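Uncharacterized protein (Bacteroides eggerthii, PDB 4FTD) is of unknown function but, as a DUF4623 protein with a six-bladed beta-propeller and an immunoglobulin-like domain, may take part in carbohydrate metabolism. Local coordinates at residues Gly240-Tyr251 and Phe262-Leu272; Ser292-Asn301 and Leu312-Val320. One frame throughout, in Å; residues are numbered along the deposited sequence.

Contacts 1 and 2 follow one another along the chain and belong to two neighbouring blades of the propeller, each an antiparallel four-stranded sheet. In each, the segment leading into the blade's first strand packs on the turn between its second and third strands. The centres of the two contacts lie about 11 Å apart, and the segments touch directly: Asn248 ND2 reaches Met298 O (selenomethionine) at 2.7 Å, a probable hydrogen bond, and Thr269 O lies 3.2 Å from Ser292 N. Phe271 of contact 1 and Trp313 of contact 2 also meet, their ring planes at about 85°. The function of this part of the propeller has not been established.

Contact 1. Residues Gly240-Tyr251 and Phe262-Leu272; sequences GAGNRHGDNASY and FFGDNAATEFL
Phe262 pairs with Ser250 through two backbone hydrogen bonds, joining the first two strands of a propeller blade as an antiparallel hairpin. At Phe263 the ring presents an edge to Asn248 O, while its CE1 packs on Ala249 CB at 3.6 Å. Gly264 N donates to Asn248 OD1 (2.8 Å), so a side-chain amide takes over where the strand pairing stops; the same amide reaches through ND2 to Met298 O in the next blade. A water accepts from Gly246 N and lies close to Gly264 O.

Asp265 opens a type I turn to Ala268. Its OD1 accepts from the backbone N of both Thr269 and Glu270, which holds the turn in shape. Asn266 N then donates to Arg244 O. With CG anti to the backbone N (chi1 -179°), the Asn266 amide extends over the Asp247 carboxylate, and ND2 meets OD2 from above its plane at 2.9 Å. Arg244 grips the same carboxylate side-on, with NE on OD2 and NH2 on OD1.

Glu270, bent at chi2 (84°), turns OE2 toward two donors. His245 NE2 donates to Glu270 OE2 at 2.5 Å from the syn side, in the plane of its own ring; Gly242 N reaches the same Glu270 OE2 at 2.7 Å from the anti side, with an almost straight bond (175°). Leu272 lays CD1 over one face of the His245 ring, a CH-pi contact 3.7 Å from the ring centroid.

Two donors therefore fix the rotation of a buried carboxylate, and the negative charge of Glu270 would be expected to favour a proton on His245 NE2.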
loop_
_atom_site.group_PDB
_atom_site.type_symbol
_atom_site.label_atom_id
_atom_site.label_comp_id
_atom_site.label_asym_id
_atom_site.label_seq_id
_atom_site.Cartn_x
_atom_site.Cartn_y
_atom_site.Cartn_z
ATOM N N GLY A 240 -33.605 8.351 -11.252
ATOM C CA GLY A 240 -32.310 8.409 -11.957
ATOM C C GLY A 240 -31.431 7.163 -11.834
ATOM O O GLY A 240 -30.394 7.056 -12.495
ATOM N N ALA A 241 -31.806 6.198 -10.996
ATOM C CA ALA A 241 -30.960 5.021 -10.841
ATOM C C ALA A 241 -31.028 4.191 -12.106
ATOM O O ALA A 241 -32.026 4.215 -12.791
ATOM C CB ALA A 241 -31.371 4.167 -9.627
ATOM N N GLY A 242 -29.967 3.436 -12.384
ATOM C CA GLY A 242 -29.950 2.488 -13.484
ATOM C C GLY A 242 -30.554 1.141 -13.129
ATOM O O GLY A 242 -31.229 0.953 -12.088
ATOM N N ASN A 243 -30.283 0.175 -13.984
ATOM C CA ASN A 243 -30.929 -1.132 -13.923
ATOM C C ASN A 243 -30.374 -2.096 -12.931
ATOM O O ASN A 243 -31.127 -2.695 -12.153
ATOM C CB ASN A 243 -30.938 -1.792 -15.311
ATOM C CG ASN A 243 -31.912 -1.116 -16.233
ATOM O OD1 ASN A 243 -33.037 -0.836 -15.834
ATOM N ND2 ASN A 243 -31.484 -0.815 -17.459
ATOM N N ARG A 244 -29.061 -2.267 -12.983
ATOM C CA ARG A 244 -28.401 -3.313 -12.214
ATOM C C ARG A 244 -27.302 -2.760 -11.308
ATOM O O ARG A 244 -26.415 -2.063 -11.801
ATOM C CB ARG A 244 -27.880 -4.357 -13.192
ATOM C CG ARG A 244 -26.863 -5.327 -12.599
ATOM C CD ARG A 244 -26.636 -6.491 -13.568
ATOM N NE ARG A 244 -25.378 -7.169 -13.283
ATOM C CZ ARG A 244 -25.122 -8.453 -13.568
ATOM N NH1 ARG A 244 -26.015 -9.220 -14.187
ATOM N NH2 ARG A 244 -23.950 -8.954 -13.293
ATOM N N HIS A 245 -27.350 -3.089 -10.000
ATOM C CA HIS A 245 -26.354 -2.634 -8.988
ATOM C C HIS A 245 -25.810 -3.772 -8.184
ATOM O O HIS A 245 -26.491 -4.774 -7.992
ATOM C CB HIS A 245 -27.008 -1.659 -8.047
ATOM C CG HIS A 245 -27.527 -0.455 -8.750
ATOM N ND1 HIS A 245 -28.797 -0.409 -9.303
ATOM C CD2 HIS A 245 -26.936 0.736 -9.018
ATOM C CE1 HIS A 245 -28.961 0.780 -9.858
ATOM N NE2 HIS A 245 -27.847 1.486 -9.712
ATOM N N GLY A 246 -24.576 -3.625 -7.729
ATOM C CA GLY A 246 -23.938 -4.654 -6.916
ATOM C C GLY A 246 -22.810 -5.376 -7.589
ATOM O O GLY A 246 -22.218 -6.256 -6.986
ATOM N N ASP A 247 -22.509 -5.060 -8.850
ATOM C CA ASP A 247 -21.350 -5.675 -9.475
ATOM C C ASP A 247 -20.030 -5.257 -8.821
ATOM O O ASP A 247 -19.104 -6.005 -8.849
ATOM C CB ASP A 247 -21.255 -5.273 -10.954
ATOM C CG ASP A 247 -22.240 -6.055 -11.811
ATOM O OD1 ASP A 247 -22.074 -7.301 -11.868
ATOM O OD2 ASP A 247 -23.124 -5.447 -12.437
ATOM N N ASN A 248 -20.000 -4.021 -8.322
ATOM C CA ASN A 248 -18.854 -3.386 -7.678
ATOM C C ASN A 248 -19.379 -2.729 -6.406
ATOM O O ASN A 248 -20.572 -2.554 -6.262
ATOM C CB ASN A 248 -18.142 -2.365 -8.589
ATOM C CG ASN A 248 -19.041 -1.239 -9.048
ATOM O OD1 ASN A 248 -19.405 -0.360 -8.238
ATOM N ND2 ASN A 248 -19.399 -1.231 -10.355
ATOM N N ALA A 249 -18.492 -2.488 -5.458
ATOM C CA ALA A 249 -18.821 -1.758 -4.259
ATOM C C ALA A 249 -17.576 -1.116 -3.698
ATOM O O ALA A 249 -16.495 -1.714 -3.721
ATOM C CB ALA A 249 -19.459 -2.649 -3.236
ATOM N N SER A 250 -17.714 0.128 -3.260
ATOM C CA SER A 250 -16.613 0.796 -2.503
ATOM C C SER A 250 -17.139 1.226 -1.137
ATOM O O SER A 250 -17.890 2.181 -1.012
ATOM C CB SER A 250 -16.032 1.943 -3.283
ATOM O OG SER A 250 -15.798 1.613 -4.629
ATOM N N TYR A 251 -16.857 0.389 -0.138
ATOM C CA TYR A 251 -17.259 0.643 1.223
ATOM C C TYR A 251 -16.246 1.598 1.860
ATOM O O TYR A 251 -15.078 1.256 1.980
ATOM C CB TYR A 251 -17.304 -0.673 1.987
ATOM C CG TYR A 251 -18.367 -1.656 1.556
ATOM C CD1 TYR A 251 -18.181 -2.548 0.443
ATOM C CD2 TYR A 251 -19.545 -1.789 2.323
ATOM C CE1 TYR A 251 -19.208 -3.464 0.109
ATOM C CE2 TYR A 251 -20.547 -2.701 1.987
ATOM C CZ TYR A 251 -20.390 -3.549 0.926
ATOM O OH TYR A 251 -21.439 -4.447 0.667
ATOM N N PHE A 262 -20.365 3.287 -2.218
ATOM C CA PHE A 262 -20.606 3.642 -3.607
ATOM C C PHE A 262 -20.843 2.361 -4.410
ATOM O O PHE A 262 -19.984 1.470 -4.403
ATOM C CB PHE A 262 -19.412 4.368 -4.192
ATOM C CG PHE A 262 -19.162 5.743 -3.594
ATOM C CD1 PHE A 262 -18.318 5.903 -2.500
ATOM C CD2 PHE A 262 -19.700 6.870 -4.185
ATOM C CE1 PHE A 262 -18.052 7.156 -1.998
ATOM C CE2 PHE A 262 -19.482 8.124 -3.640
ATOM C CZ PHE A 262 -18.642 8.255 -2.548
ATOM N N PHE A 263 -21.929 2.344 -5.179
ATOM C CA PHE A 263 -22.292 1.187 -5.994
ATOM C C PHE A 263 -22.518 1.639 -7.420
ATOM O O PHE A 263 -23.515 2.312 -7.713
ATOM C CB PHE A 263 -23.556 0.548 -5.500
ATOM C CG PHE A 263 -23.489 -0.072 -4.128
ATOM C CD1 PHE A 263 -22.854 -1.276 -3.903
ATOM C CD2 PHE A 263 -24.163 0.528 -3.077
ATOM C CE1 PHE A 263 -22.925 -1.889 -2.654
ATOM C CE2 PHE A 263 -24.260 -0.056 -1.861
ATOM C CZ PHE A 263 -23.654 -1.268 -1.635
ATOM N N GLY A 264 -21.615 1.293 -8.318
ATOM C CA GLY A 264 -21.810 1.685 -9.743
ATOM C C GLY A 264 -22.757 0.749 -10.476
ATOM O O GLY A 264 -22.706 -0.448 -10.272
ATOM N N ASP A 265 -23.589 1.268 -11.359
ATOM C CA ASP A 265 -24.492 0.401 -12.124
ATOM C C ASP A 265 -23.680 -0.364 -13.166
ATOM O O ASP A 265 -22.555 0.053 -13.544
ATOM C CB ASP A 265 -25.724 1.117 -12.705
ATOM C CG ASP A 265 -25.428 2.087 -13.835
ATOM O OD1 ASP A 265 -24.361 2.691 -13.853
ATOM O OD2 ASP A 265 -26.321 2.314 -14.690
ATOM N N ASN A 266 -24.253 -1.480 -13.624
ATOM C CA ASN A 266 -23.571 -2.335 -14.574
ATOM C C ASN A 266 -23.260 -1.555 -15.867
ATOM O O ASN A 266 -22.154 -1.672 -16.389
ATOM C CB ASN A 266 -24.385 -3.581 -14.873
ATOM C CG ASN A 266 -23.677 -4.488 -15.839
ATOM O OD1 ASN A 266 -23.840 -4.362 -17.029
ATOM N ND2 ASN A 266 -22.870 -5.377 -15.327
ATOM N N ALA A 267 -24.188 -0.708 -16.303
ATOM C CA ALA A 267 -24.024 0.078 -17.551
ATOM C C ALA A 267 -23.041 1.258 -17.398
ATOM O O ALA A 267 -22.731 1.923 -18.354
ATOM C CB ALA A 267 -25.398 0.536 -18.087
ATOM N N ALA A 268 -22.584 1.541 -16.184
ATOM C CA ALA A 268 -21.645 2.651 -15.898
ATOM C C ALA A 268 -22.264 4.014 -16.259
ATOM O O ALA A 268 -21.618 4.862 -16.883
ATOM C CB ALA A 268 -20.298 2.438 -16.616
ATOM N N THR A 269 -23.540 4.194 -15.920
ATOM C CA THR A 269 -24.214 5.496 -16.064
ATOM C C THR A 269 -24.158 6.281 -14.755
ATOM O O THR A 269 -24.236 7.502 -14.769
ATOM C CB THR A 269 -25.684 5.396 -16.497
ATOM O OG1 THR A 269 -26.421 4.708 -15.482
ATOM C CG2 THR A 269 -25.833 4.688 -17.883
ATOM N N GLU A 270 -24.059 5.599 -13.620
ATOM C CA GLU A 270 -24.081 6.289 -12.341
ATOM C C GLU A 270 -23.494 5.469 -11.235
ATOM O O GLU A 270 -23.168 4.311 -11.422
ATOM C CB GLU A 270 -25.559 6.654 -11.982
ATOM C CG GLU A 270 -26.643 5.547 -12.152
ATOM C CD GLU A 270 -26.798 4.578 -10.969
ATOM O OE1 GLU A 270 -26.041 4.694 -9.989
ATOM O OE2 GLU A 270 -27.699 3.682 -10.992
ATOM N N PHE A 271 -23.390 6.108 -10.075
ATOM C CA PHE A 271 -23.156 5.480 -8.794
ATOM C C PHE A 271 -24.312 5.835 -7.879
ATOM O O PHE A 271 -24.794 6.947 -7.898
ATOM C CB PHE A 271 -21.896 6.025 -8.136
ATOM C CG PHE A 271 -20.623 5.470 -8.679
ATOM C CD1 PHE A 271 -19.934 6.135 -9.659
ATOM C CD2 PHE A 271 -20.105 4.294 -8.191
ATOM C CE1 PHE A 271 -18.763 5.632 -10.156
ATOM C CE2 PHE A 271 -18.933 3.787 -8.682
ATOM C CZ PHE A 271 -18.256 4.458 -9.663
ATOM N N LEU A 272 -24.734 4.879 -7.074
ATOM C CA LEU A 272 -25.577 5.109 -5.903
ATOM C C LEU A 272 -24.599 5.360 -4.772
ATOM O O LEU A 272 -23.743 4.547 -4.526
ATOM C CB LEU A 272 -26.427 3.878 -5.563
ATOM C CG LEU A 272 -27.416 3.486 -6.677
ATOM C CD1 LEU A 272 -28.307 2.331 -6.211
ATOM C CD2 LEU A 272 -28.254 4.681 -7.172
HETATM O O HOH W 1 -29.204 5.816 -15.184
HETATM O O HOH W 2 -28.302 1.045 -16.061
HETATM O O HOH W 3 -27.150 -1.265 -15.309
HETATM O O HOH W 4 -22.530 -1.822 -8.042
HETATM O O HOH W 5 -23.621 -3.184 -10.754
HETATM O O HOH W 6 -20.212 0.864 -12.631
#

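Contact 2. Residues Ser292-Asn301 and Leu312-Val320; sequences SKSDATMVTN and LWSGIRVPV
Trp313 points the six-membered end of its indole at the loop of 292-301, whose side chains gather round CZ2 and CH2: Ala296 CB lies 3.9 Å from Trp313 CZ2, with Ser292 OG near the same atom, and the aliphatic part of Lys293 reaches Trp313 CH2 through CD at 3.6 Å. Beyond that contact the lysine amine forms a salt bridge with Glu329. A chi1 of 173° turns the Trp313 indole away from its own backbone N, and Trp313 NE1 donates to Thr300 OG1 at 2.9 Å, near the ring plane. Thr300 OG1 in turn donates a hydrogen bond to Ser314 O at 2.7 Å, from above the carbonyl plane; Asn301 N meets that oxygen nearly end-on.

These bonds sit where strands 300-304 and 311-315 pair as the first hairpin of a propeller blade. Thr300 faces Gly315 in a non-hydrogen-bonded pair whose CA atoms are 4.0 Å apart. With no side chain at Gly315, the carbonyls of Ala296 and Val299 can lie close over its CA.

The type I turn from Gly315 to Val318 supplies the next bumps. Ile316 enters the hollow between Thr297 and Val299, its CG1 against Thr297 OG1 and its CD1 3.8 Å from Val299 CB. That threonine hydroxyl also accepts from Val299 N, forming an ST turn. Val318 CG2 presses on the backbone of the short 3-10 segment, 3.4 Å from Ala296 N. Arg317 wraps the outer side: bent at chi3 (-64°), it brings NE 2.9 Å from Asp295 OD1 in a salt bridge, with the carboxylate and guanidinium planes nearly perpendicular, while a water links Arg317 NH2, Asp295 OD1 and Ser294 OG.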
loop_
_atom_site.group_PDB
_atom_site.type_symbol
_atom_site.label_atom_id
_atom_site.label_comp_id
_atom_site.label_asym_id
_atom_site.label_seq_id
_atom_site.Cartn_x
_atom_site.Cartn_y
_atom_site.Cartn_z
ATOM N N SER A 292 -21.650 8.915 -13.602
ATOM C CA SER A 292 -20.430 8.142 -13.902
ATOM C C SER A 292 -20.205 8.257 -15.404
ATOM O O SER A 292 -20.715 9.187 -16.024
ATOM C CB SER A 292 -20.612 6.697 -13.498
ATOM O OG SER A 292 -19.441 5.967 -13.766
ATOM N N LYS A 293 -19.442 7.359 -16.017
ATOM C CA LYS A 293 -19.288 7.437 -17.503
ATOM C C LYS A 293 -18.974 6.039 -17.964
ATOM O O LYS A 293 -18.404 5.266 -17.190
ATOM C CB LYS A 293 -18.214 8.428 -17.886
ATOM C CG LYS A 293 -16.791 8.044 -17.512
ATOM C CD LYS A 293 -15.956 9.240 -17.067
ATOM C CE LYS A 293 -15.168 9.911 -18.127
ATOM N NZ LYS A 293 -14.353 11.002 -17.477
ATOM N N SER A 294 -19.351 5.717 -19.203
ATOM C CA SER A 294 -19.250 4.339 -19.707
ATOM C C SER A 294 -17.832 3.778 -19.593
ATOM O O SER A 294 -17.687 2.606 -19.327
ATOM C CB SER A 294 -19.764 4.208 -21.148
ATOM O OG SER A 294 -18.889 4.908 -21.960
ATOM N N ASP A 295 -16.813 4.627 -19.718
ATOM C CA ASP A 295 -15.416 4.198 -19.594
ATOM C C ASP A 295 -15.030 3.671 -18.206
ATOM O O ASP A 295 -13.994 3.040 -18.087
ATOM C CB ASP A 295 -14.441 5.300 -19.949
ATOM C CG ASP A 295 -14.224 5.446 -21.472
ATOM O OD1 ASP A 295 -14.386 4.471 -22.242
ATOM O OD2 ASP A 295 -13.868 6.552 -21.895
ATOM N N ALA A 296 -15.817 3.976 -17.172
ATOM C CA ALA A 296 -15.603 3.393 -15.839
ATOM C C ALA A 296 -15.818 1.889 -15.894
ATOM O O ALA A 296 -15.105 1.144 -15.227
ATOM C CB ALA A 296 -16.545 4.001 -14.798
ATOM N N THR A 297 -16.816 1.476 -16.676
ATOM C CA THR A 297 -17.304 0.089 -16.761
ATOM C C THR A 297 -17.900 -0.383 -15.430
ATOM O O THR A 297 -18.028 0.368 -14.443
ATOM C CB THR A 297 -16.226 -0.937 -17.262
ATOM O OG1 THR A 297 -15.340 -1.262 -16.173
ATOM C CG2 THR A 297 -15.426 -0.396 -18.475
HETATM N N MSE A 298 -18.275 -1.655 -15.395
HETATM C CA MSE A 298 -18.721 -2.282 -14.151
HETATM C C MSE A 298 -17.609 -2.515 -13.118
HETATM O O MSE A 298 -17.944 -2.791 -11.952
HETATM C CB MSE A 298 -19.358 -3.616 -14.455
HETATM C CG MSE A 298 -18.371 -4.602 -15.129
HETATM SE SE MSE A 298 -19.167 -6.332 -15.189
HETATM C CE MSE A 298 -18.923 -6.875 -13.379
ATOM N N VAL A 299 -16.330 -2.479 -13.555
ATOM C CA VAL A 299 -15.140 -2.629 -12.691
ATOM C C VAL A 299 -14.578 -1.245 -12.427
ATOM O O VAL A 299 -13.787 -0.707 -13.192
ATOM C CB VAL A 299 -14.076 -3.581 -13.277
ATOM C CG1 VAL A 299 -12.968 -3.892 -12.228
ATOM C CG2 VAL A 299 -14.765 -4.860 -13.776
ATOM N N THR A 300 -15.024 -0.662 -11.315
ATOM C CA THR A 300 -14.724 0.738 -10.956
ATOM C C THR A 300 -14.908 0.885 -9.442
ATOM O O THR A 300 -15.653 0.101 -8.818
ATOM C CB THR A 300 -15.654 1.715 -11.711
ATOM O OG1 THR A 300 -15.302 3.075 -11.442
ATOM C CG2 THR A 300 -17.131 1.443 -11.366
ATOM N N ASN A 301 -14.215 1.862 -8.859
ATOM C CA ASN A 301 -14.231 2.082 -7.442
ATOM C C ASN A 301 -13.996 3.521 -7.127
ATOM O O ASN A 301 -13.334 4.208 -7.870
ATOM C CB ASN A 301 -13.108 1.302 -6.747
ATOM C CG ASN A 301 -13.265 -0.222 -6.797
ATOM O OD1 ASN A 301 -12.603 -0.859 -7.583
ATOM N ND2 ASN A 301 -14.131 -0.798 -5.947
ATOM N N LEU A 312 -10.731 9.051 -4.531
ATOM C CA LEU A 312 -10.081 8.675 -5.766
ATOM C C LEU A 312 -11.049 7.744 -6.486
ATOM O O LEU A 312 -11.559 6.810 -5.918
ATOM C CB LEU A 312 -8.733 8.023 -5.536
ATOM C CG LEU A 312 -7.591 8.833 -4.949
ATOM C CD1 LEU A 312 -6.370 7.918 -4.931
ATOM C CD2 LEU A 312 -7.335 10.096 -5.783
ATOM N N TRP A 313 -11.333 8.058 -7.741
ATOM C CA TRP A 313 -12.170 7.246 -8.591
ATOM C C TRP A 313 -11.319 6.705 -9.722
ATOM O O TRP A 313 -10.541 7.436 -10.317
ATOM C CB TRP A 313 -13.272 8.119 -9.171
ATOM C CG TRP A 313 -14.151 7.501 -10.220
ATOM C CD1 TRP A 313 -14.565 6.195 -10.297
ATOM C CD2 TRP A 313 -14.806 8.180 -11.285
ATOM N NE1 TRP A 313 -15.393 6.013 -11.360
ATOM C CE2 TRP A 313 -15.589 7.220 -11.974
ATOM C CE3 TRP A 313 -14.803 9.506 -11.741
ATOM C CZ2 TRP A 313 -16.347 7.532 -13.096
ATOM C CZ3 TRP A 313 -15.576 9.830 -12.871
ATOM C CH2 TRP A 313 -16.340 8.844 -13.530
ATOM N N SER A 314 -11.433 5.411 -9.973
ATOM C CA SER A 314 -10.865 4.817 -11.161
ATOM C C SER A 314 -11.716 3.655 -11.658
ATOM O O SER A 314 -12.629 3.140 -10.949
ATOM C CB SER A 314 -9.397 4.404 -10.970
ATOM O OG SER A 314 -9.278 3.147 -10.310
ATOM N N GLY A 315 -11.406 3.273 -12.902
ATOM C CA GLY A 315 -12.080 2.196 -13.619
ATOM C C GLY A 315 -11.209 1.697 -14.768
ATOM O O GLY A 315 -10.060 2.149 -14.957
ATOM N N ILE A 316 -11.762 0.791 -15.552
ATOM C CA ILE A 316 -11.024 0.132 -16.617
ATOM C C ILE A 316 -10.421 1.123 -17.592
ATOM O O ILE A 316 -9.239 1.020 -17.916
ATOM C CB ILE A 316 -11.857 -0.990 -17.308
ATOM C CG1 ILE A 316 -12.267 -2.073 -16.277
ATOM C CG2 ILE A 316 -11.066 -1.635 -18.423
ATOM C CD1 ILE A 316 -11.124 -2.738 -15.513
ATOM N N ARG A 317 -11.221 2.083 -18.025
ATOM C CA ARG A 317 -10.754 3.158 -18.915
ATOM C C ARG A 317 -10.914 4.551 -18.280
ATOM O O ARG A 317 -11.117 5.545 -18.986
ATOM C CB ARG A 317 -11.472 3.082 -20.277
ATOM C CG ARG A 317 -11.123 1.826 -21.071
ATOM C CD ARG A 317 -11.850 1.810 -22.406
ATOM N NE ARG A 317 -13.296 1.736 -22.245
ATOM C CZ ARG A 317 -13.982 0.635 -21.898
ATOM N NH1 ARG A 317 -13.381 -0.529 -21.656
ATOM N NH2 ARG A 317 -15.285 0.698 -21.774
ATOM N N VAL A 318 -10.835 4.609 -16.950
ATOM C CA VAL A 318 -10.827 5.853 -16.187
ATOM C C VAL A 318 -9.544 5.832 -15.336
ATOM O O VAL A 318 -9.451 5.068 -14.346
ATOM C CB VAL A 318 -12.077 6.061 -15.287
ATOM C CG1 VAL A 318 -11.900 7.343 -14.460
ATOM C CG2 VAL A 318 -13.380 6.142 -16.132
ATOM N N PRO A 319 -8.532 6.634 -15.725
ATOM C CA PRO A 319 -7.340 6.786 -14.878
ATOM C C PRO A 319 -7.729 7.278 -13.494
ATOM O O PRO A 319 -8.769 7.910 -13.362
ATOM C CB PRO A 319 -6.529 7.887 -15.581
ATOM C CG PRO A 319 -7.097 8.014 -16.930
ATOM C CD PRO A 319 -8.518 7.563 -16.863
ATOM N N VAL A 320 -6.878 7.003 -12.504
ATOM C CA VAL A 320 -7.050 7.430 -11.111
ATOM C C VAL A 320 -7.264 8.954 -11.106
ATOM O O VAL A 320 -6.419 9.725 -11.579
ATOM C CB VAL A 320 -5.846 6.999 -10.232
ATOM C CG1 VAL A 320 -5.942 7.592 -8.839
ATOM C CG2 VAL A 320 -5.772 5.470 -10.147
HETATM O O HOH W 7 -16.664 3.002 -22.717
#